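Local coordinates for protein glycerol-3-phosphate dehydrogenase [NAD(+)] (Dunaliella salina, PDB 6IUY) that joins a dehydrogenase and a phosphatase domain in one chain, enabling direct conversion of dihydroxyacetone phosphate to glycerol, at residues 35-40 against 196-201; 125-130 against 150-155; 200-205 against 223-228. One frame throughout, in Å; residues are numbered along the deposited sequence.

Contact 1. Residues 35-40 against 196-201; sequences ADAVCF and YPYNNI
Ala37 and Ile201 form a single parallel bridge, their CA atoms 4.9 Å apart, where strand 37-40 meets the loop that leads into strand 201-205. One residue before the bridge, Asn200 O takes two successive amides, the Asp36 N at 2.8 Å and, on a longer bond, the Ala37 N at 3.3 Å; both donors lie in the carbonyl plane. Asp36 returns the grip with its side chain. Its CG stands beside the backbone N (chi1 -62°), which turns the carboxylate toward the loop, and OD2 accepts from Asn199 N at 3.0 Å and from Asn200 N at 2.9 Å. The second bond is almost perfectly straight (179° at the hydrogen). Both amides use the anti side of OD2 but arrive from opposite faces of the carboxylate plane, so a single oxygen ties down two consecutive peptide groups, and the two NH dipoles would probably favour its negative charge. Next to this pair of bonds the Tyr198 ring turns one face to the Asp36 carbonyl: Asp36 O sits 4.0 Å above the ring plane, over its centre, while Tyr196 CB lies over the opposite face, offset toward the rim. Ala37 CB approaches the same ring obliquely, 3.8 Å from Tyr198 CD2. Farther along, the CG2 branch of Ile201 meets Cys39 SG at 3.8 Å, continuing the apolar face begun by Ala37. The amide end of Asn200 turns back to Gln34 O, and Ile201 N bonds to Asp222. On its other edge strand 37-40 hydrogen-bonds to strand 127-131, with Val38 and Phe40 packed on helix 114-123 while Ala37 and Cys39 rest against Phe129; the loop itself follows helix 184-195, whose Arg193 holds Asn199 O.

Contact 2. Residues 125-130 against 150-155; sequences GVEVFL and AKNVFC
Phe129 and Asn152 both carry CG beside the backbone N (chi1 -64° and -72°), which lays the Asn152 amide over one face of the Phe129 ring. Amide and ring are stacked, their planes 19° apart; Asn152 CG comes to 3.6 Å from Phe129 CE1, and ND2 hovers over the face, offset toward the rim. The same ND2 supplies two hydrogen bonds, both leaving close to its amide plane: one to Glu127 OE2 at 2.8 Å, met from above the carboxylate plane, the other to Val128 O at 3.1 Å, again from above the carbonyl plane. Together they fix the rotation of the amide. The bent Glu127 chain crosses Asn152 at about a right angle, and a water bridges Glu127 OE1 and Asn152 OD1, giving to both, so each end of the buried amide is satisfied. Tyr198 OH adds a weak bond to Glu127 OE1. At the backbone, Phe154 N donates to Leu130 O at 2.9 Å, while the bond from Leu130 N to Asn152 O is weak. Phe154 presents its ring edge to Phe129, Phe154 CE1 to Phe129 CD1, 3.8 Å; on the other face of the sheet Leu130 CD1 lies 4.4 Å from Val153 CG2. Phe129 and Phe154 rest on helix 184-195, Leu130 and Val153 on helix 136-145. Strand 127-131, helix 136-145 and the short edge strand 153-154 make a beta-alpha-beta unit of the parallel, Rossmann-like sheet of haloacid dehalogenase-type domains.

Contact 3. Residues 200-205 against 223-228; sequences NIIMVG and AFICFG
Met203 and Gly205 exchange four backbone hydrogen bonds with the neighbouring parallel strand: Met203 N gives to Ala223 O (2.8 Å), Ile225 N to Met203 O (2.8 Å), Gly205 N to Ile225 O (3.2 Å) and Phe227 N to Gly205 O (2.9 Å). The last differs, its donor standing well above the carbonyl plane. CA-H...O contacts run between these bonds, the shortest from Cys226 CA to Gly205 O at 3.2 Å. The strand axes are inclined by 21°. Side-chain contacts lie on both faces. On one they are apolar: Ile202 CG2 meets Ile225 CD1 at 4.0 Å, and Val204 CG1 lies beside Ile225 CG2; helix 26-33 packs against Ile202, Ala223 and Ile225. On the other, the Phe224 CG is anti to the backbone N (chi1 166°), which swings the ring edge along the partner strand to meet carbonyl oxygens: CE1 comes to 3.3 Å from Gly205 O, and CD1 reaches Met203 O, with Met203 CG its apolar neighbour. Helix 208-215 lies over Met203 and Phe224. This helix joins the two strands in a beta-alpha-beta unit, and strand 201-205 leads directly into Asp206, a magnesium ligand of the haloacid dehalogenase-type site.

How the contacts relate
All three contacts belong to one parallel sheet, in which strand 37-40 stands between strands 127-131 and 201-205. Contact 1 shares Asn200 and Ile201 with contact 3, centres about 11 Å apart, and Cys39 N probably bonds to Ile202 O at 2.8 Å. Contact 2, its centre about 10 Å from that of contact 1, is nested in its chain loop and probably joined to it by a hydrogen bond from Val38 N to Glu127 O (3.0 Å). Contacts 2 and 3 do not touch. Strands 37-40 and 201-205 deliver Asp41, Asp43 and Asp206 to the magnesium ion; Gly205 lies about 6 Å from it, against about 11 Å for the side chain of Leu130 and about 12 Å for that of Cys39.

Contact 1. Residues 35-40 against 196-201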
loop_
_atom_site.group_PDB
_atom_site.type_symbol
_atom_site.label_atom_id
_atom_site.label_comp_id
_atom_site.label_asym_id
_atom_site.label_seq_id
_atom_site.Cartn_x
_atom_site.Cartn_y
_atom_site.Cartn_z
ATOM N N ALA A 35 -9.409 -28.628 -20.062
ATOM C CA ALA A 35 -9.697 -27.730 -21.174
ATOM C C ALA A 35 -9.760 -26.283 -20.726
ATOM O O ALA A 35 -10.267 -25.982 -19.648
ATOM C CB ALA A 35 -11.009 -28.115 -21.846
ATOM N N ASP A 36 -9.257 -25.390 -21.569
ATOM C CA ASP A 36 -9.325 -23.958 -21.305
ATOM C C ASP A 36 -10.457 -23.337 -22.099
ATOM O O ASP A 36 -11.035 -22.329 -21.694
ATOM C CB ASP A 36 -8.000 -23.282 -21.656
ATOM C CG ASP A 36 -6.847 -23.791 -20.822
ATOM O OD1 ASP A 36 -6.990 -23.847 -19.575
ATOM O OD2 ASP A 36 -5.802 -24.143 -21.420
ATOM N N ALA A 37 -10.755 -23.935 -23.250
ATOM C CA ALA A 37 -11.897 -23.525 -24.054
ATOM C C ALA A 37 -12.430 -24.694 -24.888
ATOM O O ALA A 37 -11.656 -25.481 -25.422
ATOM C CB ALA A 37 -11.522 -22.366 -24.949
ATOM N N VAL A 38 -13.755 -24.780 -24.987
ATOM C CA VAL A 38 -14.450 -25.755 -25.825
ATOM C C VAL A 38 -15.211 -25.024 -26.941
ATOM O O VAL A 38 -16.056 -24.161 -26.665
ATOM C CB VAL A 38 -15.445 -26.604 -24.993
ATOM C CG1 VAL A 38 -16.031 -27.727 -25.824
ATOM C CG2 VAL A 38 -14.764 -27.160 -23.752
ATOM N N CYS A 39 -14.915 -25.363 -28.197
ATOM C CA CYS A 39 -15.618 -24.756 -29.332
ATOM C C CYS A 39 -16.683 -25.690 -29.921
ATOM O O CYS A 39 -16.396 -26.842 -30.265
ATOM C CB CYS A 39 -14.618 -24.351 -30.410
ATOM S SG CYS A 39 -13.280 -23.318 -29.789
ATOM N N PHE A 40 -17.913 -25.197 -30.033
ATOM C CA PHE A 40 -18.995 -26.035 -30.526
ATOM C C PHE A 40 -19.402 -25.625 -31.937
ATOM O O PHE A 40 -19.607 -24.437 -32.215
ATOM C CB PHE A 40 -20.219 -25.966 -29.607
ATOM C CG PHE A 40 -20.071 -26.730 -28.321
ATOM C CD1 PHE A 40 -19.279 -26.241 -27.291
ATOM C CD2 PHE A 40 -20.756 -27.918 -28.123
ATOM C CE1 PHE A 40 -19.150 -26.940 -26.100
ATOM C CE2 PHE A 40 -20.634 -28.624 -26.937
ATOM C CZ PHE A 40 -19.829 -28.136 -25.920
ATOM N N TYR A 196 -6.260 -15.127 -26.540
ATOM C CA TYR A 196 -6.471 -15.515 -25.157
ATOM C C TYR A 196 -5.333 -16.377 -24.635
ATOM O O TYR A 196 -4.593 -16.987 -25.409
ATOM C CB TYR A 196 -7.785 -16.272 -24.992
ATOM C CG TYR A 196 -9.053 -15.555 -25.443
ATOM C CD1 TYR A 196 -9.747 -14.717 -24.577
ATOM C CD2 TYR A 196 -9.589 -15.776 -26.717
ATOM C CE1 TYR A 196 -10.913 -14.088 -24.970
ATOM C CE2 TYR A 196 -10.756 -15.150 -27.125
ATOM C CZ TYR A 196 -11.421 -14.312 -26.247
ATOM O OH TYR A 196 -12.589 -13.686 -26.638
ATOM N N PRO A 197 -5.194 -16.431 -23.307
ATOM C CA PRO A 197 -4.152 -17.233 -22.663
ATOM C C PRO A 197 -4.526 -18.713 -22.599
ATOM O O PRO A 197 -4.147 -19.396 -21.650
ATOM C CB PRO A 197 -4.067 -16.629 -21.266
ATOM C CG PRO A 197 -5.447 -16.094 -21.007
ATOM C CD PRO A 197 -6.003 -15.670 -22.333
ATOM N N TYR A 198 -5.252 -19.202 -23.601
ATOM C CA TYR A 198 -5.751 -20.577 -23.593
ATOM C C TYR A 198 -4.735 -21.490 -24.238
ATOM O O TYR A 198 -4.154 -21.129 -25.256
ATOM C CB TYR A 198 -7.088 -20.681 -24.332
ATOM C CG TYR A 198 -8.168 -19.811 -23.749
ATOM C CD1 TYR A 198 -8.145 -19.469 -22.404
ATOM C CD2 TYR A 198 -9.204 -19.325 -24.539
ATOM C CE1 TYR A 198 -9.115 -18.672 -21.854
ATOM C CE2 TYR A 198 -10.189 -18.521 -23.998
ATOM C CZ TYR A 198 -10.138 -18.197 -22.650
ATOM O OH TYR A 198 -11.105 -17.398 -22.072
ATOM N N ASN A 199 -4.510 -22.662 -23.652
ATOM C CA ASN A 199 -3.533 -23.590 -24.205
ATOM C C ASN A 199 -4.177 -24.884 -24.708
ATOM O O ASN A 199 -3.794 -25.419 -25.751
ATOM C CB ASN A 199 -2.452 -23.890 -23.169
ATOM C CG ASN A 199 -1.593 -22.665 -22.851
ATOM O OD1 ASN A 199 -0.999 -22.059 -23.747
ATOM N ND2 ASN A 199 -1.544 -22.286 -21.574
ATOM N N ASN A 200 -5.157 -25.381 -23.965
ATOM C CA ASN A 200 -5.930 -26.534 -24.403
ATOM C C ASN A 200 -7.293 -26.118 -24.930
ATOM O O ASN A 200 -8.158 -25.721 -24.156
ATOM C CB ASN A 200 -6.103 -27.530 -23.258
ATOM C CG ASN A 200 -4.795 -27.865 -22.587
ATOM O OD1 ASN A 200 -3.764 -27.991 -23.252
ATOM N ND2 ASN A 200 -4.819 -27.985 -21.262
ATOM N N ILE A 201 -7.471 -26.219 -26.246
ATOM C CA ILE A 201 -8.737 -25.870 -26.893
ATOM C C ILE A 201 -9.330 -27.095 -27.595
ATOM O O ILE A 201 -8.653 -27.765 -28.369
ATOM C CB ILE A 201 -8.560 -24.721 -27.918
ATOM C CG1 ILE A 201 -7.800 -23.549 -27.287
ATOM C CG2 ILE A 201 -9.909 -24.260 -28.432
ATOM C CD1 ILE A 201 -7.326 -22.518 -28.285
#

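Contact 2. Residues 125-130 against 150-155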
loop_
_atom_site.group_PDB
_atom_site.type_symbol
_atom_site.label_atom_id
_atom_site.label_comp_id
_atom_site.label_asym_id
_atom_site.label_seq_id
_atom_site.Cartn_x
_atom_site.Cartn_y
_atom_site.Cartn_z
ATOM N N GLY A 125 -15.331 -21.789 -15.396
ATOM C CA GLY A 125 -14.383 -20.931 -16.089
ATOM C C GLY A 125 -13.816 -21.431 -17.408
ATOM O O GLY A 125 -12.879 -20.843 -17.936
ATOM N N VAL A 126 -14.355 -22.518 -17.950
ATOM C CA VAL A 126 -13.986 -22.908 -19.312
ATOM C C VAL A 126 -14.695 -21.959 -20.281
ATOM O O VAL A 126 -15.907 -21.792 -20.197
ATOM C CB VAL A 126 -14.355 -24.371 -19.610
ATOM C CG1 VAL A 126 -14.041 -24.735 -21.065
ATOM C CG2 VAL A 126 -13.598 -25.297 -18.682
ATOM N N GLU A 127 -13.960 -21.306 -21.176
ATOM C CA GLU A 127 -14.631 -20.435 -22.151
ATOM C C GLU A 127 -15.212 -21.239 -23.308
ATOM O O GLU A 127 -14.574 -22.152 -23.837
ATOM C CB GLU A 127 -13.693 -19.348 -22.698
ATOM C CG GLU A 127 -13.876 -17.999 -21.978
ATOM C CD GLU A 127 -14.472 -16.918 -22.862
ATOM O OE1 GLU A 127 -13.707 -16.344 -23.659
ATOM O OE2 GLU A 127 -15.689 -16.624 -22.757
ATOM N N VAL A 128 -16.427 -20.878 -23.689
ATOM C CA VAL A 128 -17.156 -21.591 -24.719
ATOM C C VAL A 128 -17.319 -20.726 -25.963
ATOM O O VAL A 128 -17.679 -19.543 -25.878
ATOM C CB VAL A 128 -18.535 -22.049 -24.198
ATOM C CG1 VAL A 128 -19.451 -22.457 -25.357
ATOM C CG2 VAL A 128 -18.350 -23.192 -23.191
ATOM N N PHE A 129 -17.020 -21.327 -27.112
ATOM C CA PHE A 129 -17.201 -20.682 -28.405
ATOM C C PHE A 129 -18.141 -21.473 -29.316
ATOM O O PHE A 129 -18.172 -22.709 -29.294
ATOM C CB PHE A 129 -15.863 -20.513 -29.120
ATOM C CG PHE A 129 -14.907 -19.613 -28.420
ATOM C CD1 PHE A 129 -14.812 -18.277 -28.781
ATOM C CD2 PHE A 129 -14.077 -20.101 -27.421
ATOM C CE1 PHE A 129 -13.921 -17.441 -28.150
ATOM C CE2 PHE A 129 -13.187 -19.271 -26.785
ATOM C CZ PHE A 129 -13.109 -17.935 -27.146
ATOM N N LEU A 130 -18.899 -20.744 -30.122
ATOM C CA LEU A 130 -19.529 -21.322 -31.292
ATOM C C LEU A 130 -18.672 -21.007 -32.525
ATOM O O LEU A 130 -18.281 -19.851 -32.741
ATOM C CB LEU A 130 -20.946 -20.776 -31.460
ATOM C CG LEU A 130 -21.850 -20.932 -30.245
ATOM C CD1 LEU A 130 -23.202 -20.307 -30.486
ATOM C CD2 LEU A 130 -22.002 -22.393 -29.901
ATOM N N ALA A 150 -21.596 -12.622 -28.386
ATOM C CA ALA A 150 -21.349 -12.544 -29.819
ATOM C C ALA A 150 -19.842 -12.497 -30.071
ATOM O O ALA A 150 -19.356 -12.915 -31.119
ATOM C CB ALA A 150 -22.046 -11.322 -30.414
ATOM N N LYS A 151 -19.108 -11.999 -29.084
ATOM C CA LYS A 151 -17.662 -11.924 -29.148
ATOM C C LYS A 151 -17.064 -13.315 -29.342
ATOM O O LYS A 151 -15.948 -13.472 -29.852
ATOM C CB LYS A 151 -17.132 -11.274 -27.861
ATOM C CG LYS A 151 -15.624 -11.290 -27.705
ATOM C CD LYS A 151 -15.194 -10.872 -26.284
ATOM C CE LYS A 151 -15.505 -9.402 -25.997
ATOM N NZ LYS A 151 -14.740 -8.923 -24.798
ATOM N N ASN A 152 -17.809 -14.328 -28.919
ATOM C CA ASN A 152 -17.320 -15.700 -28.956
ATOM C C ASN A 152 -17.911 -16.520 -30.113
ATOM O O ASN A 152 -17.650 -17.724 -30.239
ATOM C CB ASN A 152 -17.616 -16.392 -27.628
ATOM C CG ASN A 152 -16.741 -15.882 -26.492
ATOM O OD1 ASN A 152 -16.182 -14.783 -26.560
ATOM N ND2 ASN A 152 -16.597 -16.695 -25.451
ATOM N N VAL A 153 -18.709 -15.867 -30.951
ATOM C CA VAL A 153 -19.327 -16.531 -32.087
ATOM C C VAL A 153 -18.528 -16.238 -33.347
ATOM O O VAL A 153 -18.486 -15.085 -33.794
ATOM C CB VAL A 153 -20.784 -16.078 -32.290
ATOM C CG1 VAL A 153 -21.412 -16.843 -33.448
ATOM C CG2 VAL A 153 -21.586 -16.290 -31.019
ATOM N N PHE A 154 -17.871 -17.264 -33.892
ATOM C CA PHE A 154 -17.160 -17.140 -35.166
ATOM C C PHE A 154 -18.016 -17.688 -36.308
ATOM O O PHE A 154 -18.183 -18.902 -36.450
ATOM C CB PHE A 154 -15.810 -17.849 -35.091
ATOM C CG PHE A 154 -14.810 -17.125 -34.234
ATOM C CD1 PHE A 154 -14.780 -17.319 -32.863
ATOM C CD2 PHE A 154 -13.919 -16.226 -34.794
ATOM C CE1 PHE A 154 -13.873 -16.644 -32.074
ATOM C CE2 PHE A 154 -13.002 -15.548 -34.005
ATOM C CZ PHE A 154 -12.986 -15.757 -32.640
ATOM N N CYS A 155 -18.560 -16.786 -37.120
ATOM C CA CYS A 155 -19.557 -17.163 -38.120
ATOM C C CYS A 155 -19.904 -15.996 -39.042
ATOM O O CYS A 155 -20.370 -14.966 -38.565
ATOM C CB CYS A 155 -20.827 -17.662 -37.424
ATOM S SG CYS A 155 -22.000 -18.562 -38.489
HETATM O O HOH W 1 -14.612 -13.970 -24.682
#

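Contact 3. Residues 200-205 against 223-228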
loop_
_atom_site.group_PDB
_atom_site.type_symbol
_atom_site.label_atom_id
_atom_site.label_comp_id
_atom_site.label_asym_id
_atom_site.label_seq_id
_atom_site.Cartn_x
_atom_site.Cartn_y
_atom_site.Cartn_z
ATOM N N ASN A 200 -5.157 -25.381 -23.965
ATOM C CA ASN A 200 -5.930 -26.534 -24.403
ATOM C C ASN A 200 -7.293 -26.118 -24.930
ATOM O O ASN A 200 -8.158 -25.721 -24.156
ATOM C CB ASN A 200 -6.103 -27.530 -23.258
ATOM C CG ASN A 200 -4.795 -27.865 -22.587
ATOM O OD1 ASN A 200 -3.764 -27.991 -23.252
ATOM N ND2 ASN A 200 -4.819 -27.985 -21.262
ATOM N N ILE A 201 -7.471 -26.219 -26.246
ATOM C CA ILE A 201 -8.737 -25.870 -26.893
ATOM C C ILE A 201 -9.330 -27.095 -27.595
ATOM O O ILE A 201 -8.653 -27.765 -28.369
ATOM C CB ILE A 201 -8.560 -24.721 -27.918
ATOM C CG1 ILE A 201 -7.800 -23.549 -27.287
ATOM C CG2 ILE A 201 -9.909 -24.260 -28.432
ATOM C CD1 ILE A 201 -7.326 -22.518 -28.285
ATOM N N ILE A 202 -10.598 -27.372 -27.316
ATOM C CA ILE A 202 -11.267 -28.566 -27.794
ATOM C C ILE A 202 -12.214 -28.168 -28.913
ATOM O O ILE A 202 -12.832 -27.098 -28.831
ATOM C CB ILE A 202 -12.080 -29.272 -26.657
ATOM C CG1 ILE A 202 -11.246 -29.426 -25.377
ATOM C CG2 ILE A 202 -12.680 -30.607 -27.130
ATOM C CD1 ILE A 202 -9.926 -30.156 -25.551
ATOM N N MET A 203 -12.325 -29.003 -29.953
ATOM C CA MET A 203 -13.376 -28.804 -30.950
ATOM C C MET A 203 -14.430 -29.897 -30.824
ATOM O O MET A 203 -14.103 -31.090 -30.792
ATOM C CB MET A 203 -12.811 -28.770 -32.377
ATOM C CG MET A 203 -13.888 -28.547 -33.467
ATOM S SD MET A 203 -14.414 -26.817 -33.655
ATOM C CE MET A 203 -16.185 -26.935 -33.433
ATOM N N VAL A 204 -15.695 -29.488 -30.752
ATOM C CA VAL A 204 -16.803 -30.437 -30.690
ATOM C C VAL A 204 -17.743 -30.208 -31.866
ATOM O O VAL A 204 -18.295 -29.108 -32.004
ATOM C CB VAL A 204 -17.602 -30.309 -29.377
ATOM C CG1 VAL A 204 -18.595 -31.457 -29.253
ATOM C CG2 VAL A 204 -16.665 -30.279 -28.179
ATOM N N GLY A 205 -17.921 -31.238 -32.701
ATOM C CA GLY A 205 -18.787 -31.152 -33.872
ATOM C C GLY A 205 -19.052 -32.448 -34.640
ATOM O O GLY A 205 -18.547 -33.520 -34.291
ATOM N N ALA A 223 -7.849 -31.278 -29.615
ATOM C CA ALA A 223 -8.595 -32.513 -29.752
ATOM C C ALA A 223 -9.954 -32.266 -30.400
ATOM O O ALA A 223 -10.582 -31.229 -30.193
ATOM C CB ALA A 223 -8.760 -33.182 -28.396
ATOM N N PHE A 224 -10.390 -33.228 -31.205
ATOM C CA PHE A 224 -11.702 -33.177 -31.818
ATOM C C PHE A 224 -12.558 -34.285 -31.230
ATOM O O PHE A 224 -12.186 -35.450 -31.262
ATOM C CB PHE A 224 -11.592 -33.295 -33.346
ATOM C CG PHE A 224 -12.892 -33.572 -34.042
ATOM C CD1 PHE A 224 -14.034 -32.864 -33.723
ATOM C CD2 PHE A 224 -12.964 -34.533 -35.036
ATOM C CE1 PHE A 224 -15.240 -33.126 -34.376
ATOM C CE2 PHE A 224 -14.162 -34.796 -35.692
ATOM C CZ PHE A 224 -15.297 -34.096 -35.365
ATOM N N ILE A 225 -13.682 -33.888 -30.648
ATOM C CA ILE A 225 -14.695 -34.811 -30.174
ATOM C C ILE A 225 -15.837 -34.767 -31.166
ATOM O O ILE A 225 -16.425 -33.698 -31.402
ATOM C CB ILE A 225 -15.214 -34.444 -28.763
ATOM C CG1 ILE A 225 -14.114 -34.633 -27.713
ATOM C CG2 ILE A 225 -16.461 -35.255 -28.422
ATOM C CD1 ILE A 225 -14.462 -34.087 -26.353
ATOM N N CYS A 226 -16.137 -35.911 -31.774
ATOM C CA CYS A 226 -17.210 -35.950 -32.760
ATOM C C CYS A 226 -18.520 -36.303 -32.089
ATOM O O CYS A 226 -18.625 -37.322 -31.401
ATOM C CB CYS A 226 -16.897 -36.945 -33.879
ATOM S SG CYS A 226 -18.314 -37.249 -34.982
ATOM N N PHE A 227 -19.516 -35.453 -32.289
ATOM C CA PHE A 227 -20.844 -35.687 -31.740
ATOM C C PHE A 227 -21.819 -36.200 -32.798
ATOM O O PHE A 227 -22.329 -35.435 -33.622
ATOM C CB PHE A 227 -21.384 -34.408 -31.116
ATOM C CG PHE A 227 -22.749 -34.554 -30.531
ATOM C CD1 PHE A 227 -22.917 -35.061 -29.249
ATOM C CD2 PHE A 227 -23.865 -34.168 -31.251
ATOM C CE1 PHE A 227 -24.178 -35.180 -28.709
ATOM C CE2 PHE A 227 -25.124 -34.283 -30.721
ATOM C CZ PHE A 227 -25.291 -34.789 -29.455
ATOM N N GLY A 228 -22.079 -37.502 -32.758
ATOM C CA GLY A 228 -22.982 -38.144 -33.697
ATOM C C GLY A 228 -24.356 -38.401 -33.106
ATOM O O GLY A 228 -25.034 -39.351 -33.489
#